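Acyl-CoA Binding Protein (Moniliophthora perniciosa, PDB 3FP5) probably binds long-chain acyl-CoA esters in a small all-helical domain, as other members of the acyl-CoA-binding protein family do. Local coordinates at residues K39-G44 with V75-Y80. Residues are numbered along the deposited sequence; the frame is centred on the assembly and turned at random.
Sequences KQATVG and VAYQKY
Tyr77 turns its ring to Ala41 through its first torsion, which sets CG anti to its own carbonyl carbon (chi1 -68°) and lays the ring alongside the last turn of helix 28-42. Gln40 takes the other course: CG stands anti to the backbone N (chi1 -166°) and a bend about CB-CG (chi2 67°) carries the amide away from residues 75-80 and leaves CB to touch Ala76. The case illustrates how alanines let two helices come close. Ala41 and Ala76 point their CB atoms at each other, and these methyls meet at 3.6 Å, with the two CA atoms 5.0 Å apart. Ala76 CB also rests 3.6 Å from Ala41 N, so the methyl packs against main chain as well as side chain. Beside this pair, Ala41 CB approaches the Tyr77 ring obliquely at CD1 and CE1, 3.7 Å from each. No direct hydrogen bond joins the two segments. Instead, a water donates to Ala41 O at 2.8 Å and is hydrogen-bonded to Tyr77 OH at the same distance, lying in the plane of the ring at its edge. It thus ties the phenol to a carbonyl of the final helical turn. The amide of Gln40 reaches beyond both segments, its NE2 hydrogen-bonding to Thr71 O, just ahead of helix 73-91, and to Asp45 OD1, just after helix 28-42. Lys39 O accepts from the amides of Thr42, Val43 and Gly44, and Gly44 is the first residue to leave helical angles, with positive phi. The contact thereby joins the C-terminal end of helix 28-42 to the early turns of helix 73-91, while Phe8 of helix 5-17 packs against both Ala41 and Tyr77 and makes the junction one of three helices.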
loop_
_atom_site.group_PDB
_atom_site.type_symbol
_atom_site.label_atom_id
_atom_site.label_comp_id
_atom_site.label_asym_id
_atom_site.label_seq_id
_atom_site.Cartn_x
_atom_site.Cartn_y
_atom_site.Cartn_z
ATOM N N LYS A 39 -1.726 6.435 3.168
ATOM C CA LYS A 39 -2.149 7.724 3.699
ATOM C C LYS A 39 -3.579 7.649 4.225
ATOM O O LYS A 39 -3.866 8.106 5.328
ATOM C CB LYS A 39 -2.012 8.813 2.637
ATOM C CG LYS A 39 -0.603 8.947 2.121
ATOM C CD LYS A 39 0.344 9.355 3.243
ATOM C CE LYS A 39 0.048 10.763 3.722
ATOM N NZ LYS A 39 1.169 11.283 4.570
ATOM N N GLN A 40 -4.467 7.044 3.445
ATOM C CA GLN A 40 -5.881 6.977 3.821
ATOM C C GLN A 40 -6.086 6.170 5.113
ATOM O O GLN A 40 -7.002 6.442 5.901
ATOM C CB GLN A 40 -6.702 6.390 2.673
ATOM C CG GLN A 40 -8.215 6.584 2.818
ATOM C CD GLN A 40 -8.658 8.046 2.707
ATOM O OE1 GLN A 40 -7.931 8.878 2.154
ATOM N NE2 GLN A 40 -9.837 8.360 3.229
ATOM N N ALA A 41 -5.225 5.174 5.327
ATOM C CA ALA A 41 -5.338 4.303 6.503
ATOM C C ALA A 41 -4.790 4.941 7.773
ATOM O O ALA A 41 -5.164 4.558 8.880
ATOM C CB ALA A 41 -4.623 2.962 6.253
ATOM N N THR A 42 -3.879 5.892 7.609
ATOM C CA THR A 42 -3.172 6.448 8.747
ATOM C C THR A 42 -3.610 7.884 9.020
ATOM O O THR A 42 -4.087 8.193 10.110
ATOM C CB THR A 42 -1.641 6.359 8.546
ATOM O OG1 THR A 42 -1.277 6.975 7.301
ATOM C CG2 THR A 42 -1.198 4.889 8.538
ATOM N N VAL A 43 -3.472 8.746 8.017
ATOM C CA VAL A 43 -3.878 10.148 8.137
ATOM C C VAL A 43 -5.385 10.335 7.917
ATOM O O VAL A 43 -6.025 11.171 8.558
ATOM C CB VAL A 43 -3.101 11.038 7.145
ATOM C CG1 VAL A 43 -3.572 12.487 7.234
ATOM C CG2 VAL A 43 -1.587 10.938 7.411
ATOM N N GLY A 44 -5.939 9.554 7.000
ATOM C CA GLY A 44 -7.323 9.702 6.609
ATOM C C GLY A 44 -7.418 10.555 5.362
ATOM O O GLY A 44 -6.497 10.562 4.542
ATOM N N VAL A 75 -11.388 -0.002 5.222
ATOM C CA VAL A 75 -11.287 -0.364 3.815
ATOM C C VAL A 75 -9.858 -0.132 3.306
ATOM O O VAL A 75 -9.313 -0.939 2.547
ATOM C CB VAL A 75 -12.340 0.367 2.968
ATOM C CG1 VAL A 75 -12.069 0.141 1.483
ATOM C CG2 VAL A 75 -13.742 -0.142 3.355
ATOM N N ALA A 76 -9.245 0.959 3.753
ATOM C CA ALA A 76 -7.860 1.258 3.402
ATOM C C ALA A 76 -6.934 0.125 3.855
ATOM O O ALA A 76 -6.090 -0.321 3.079
ATOM C CB ALA A 76 -7.417 2.587 4.014
ATOM N N TYR A 77 -7.104 -0.329 5.101
ATOM C CA TYR A 77 -6.361 -1.495 5.604
ATOM C C TYR A 77 -6.525 -2.680 4.669
ATOM O O TYR A 77 -5.548 -3.329 4.292
ATOM C CB TYR A 77 -6.884 -1.955 6.966
ATOM C CG TYR A 77 -6.640 -1.032 8.135
ATOM C CD1 TYR A 77 -5.670 -0.037 8.087
ATOM C CD2 TYR A 77 -7.378 -1.181 9.308
ATOM C CE1 TYR A 77 -5.452 0.803 9.179
ATOM C CE2 TYR A 77 -7.169 -0.352 10.396
ATOM C CZ TYR A 77 -6.210 0.640 10.327
ATOM O OH TYR A 77 -5.999 1.457 11.418
ATOM N N GLN A 78 -7.774 -2.963 4.317
ATOM C CA GLN A 78 -8.101 -4.136 3.517
ATOM C C GLN A 78 -7.487 -4.062 2.119
ATOM O O GLN A 78 -6.850 -5.010 1.654
ATOM C CB GLN A 78 -9.616 -4.292 3.421
ATOM C CG GLN A 78 -10.019 -5.491 2.594
ATOM C CD GLN A 78 -11.498 -5.508 2.291
ATOM O OE1 GLN A 78 -12.189 -4.498 2.442
ATOM N NE2 GLN A 78 -11.996 -6.662 1.860
ATOM N N LYS A 79 -7.676 -2.925 1.453
ATOM C CA LYS A 79 -7.159 -2.730 0.108
ATOM C C LYS A 79 -5.632 -2.821 0.061
ATOM O O LYS A 79 -5.065 -3.390 -0.873
ATOM C CB LYS A 79 -7.628 -1.377 -0.438
ATOM C CG LYS A 79 -9.129 -1.324 -0.700
ATOM C CD LYS A 79 -9.539 -2.470 -1.606
ATOM C CE LYS A 79 -11.011 -2.382 -1.992
ATOM N NZ LYS A 79 -11.437 -3.573 -2.784
ATOM N N TYR A 80 -4.975 -2.252 1.065
ATOM C CA TYR A 80 -3.515 -2.254 1.133
ATOM C C TYR A 80 -3.006 -3.692 1.301
ATOM O O TYR A 80 -2.150 -4.171 0.533
ATOM C CB TYR A 80 -3.045 -1.363 2.294
ATOM C CG TYR A 80 -1.554 -1.110 2.322
ATOM C CD1 TYR A 80 -1.013 0.113 1.918
ATOM C CD2 TYR A 80 -0.677 -2.100 2.756
ATOM C CE1 TYR A 80 0.375 0.329 1.948
ATOM C CE2 TYR A 80 0.695 -1.889 2.790
ATOM C CZ TYR A 80 1.217 -0.681 2.384
ATOM O OH TYR A 80 2.589 -0.508 2.428
HETATM O O HOH W 1 -3.870 3.257 10.939
#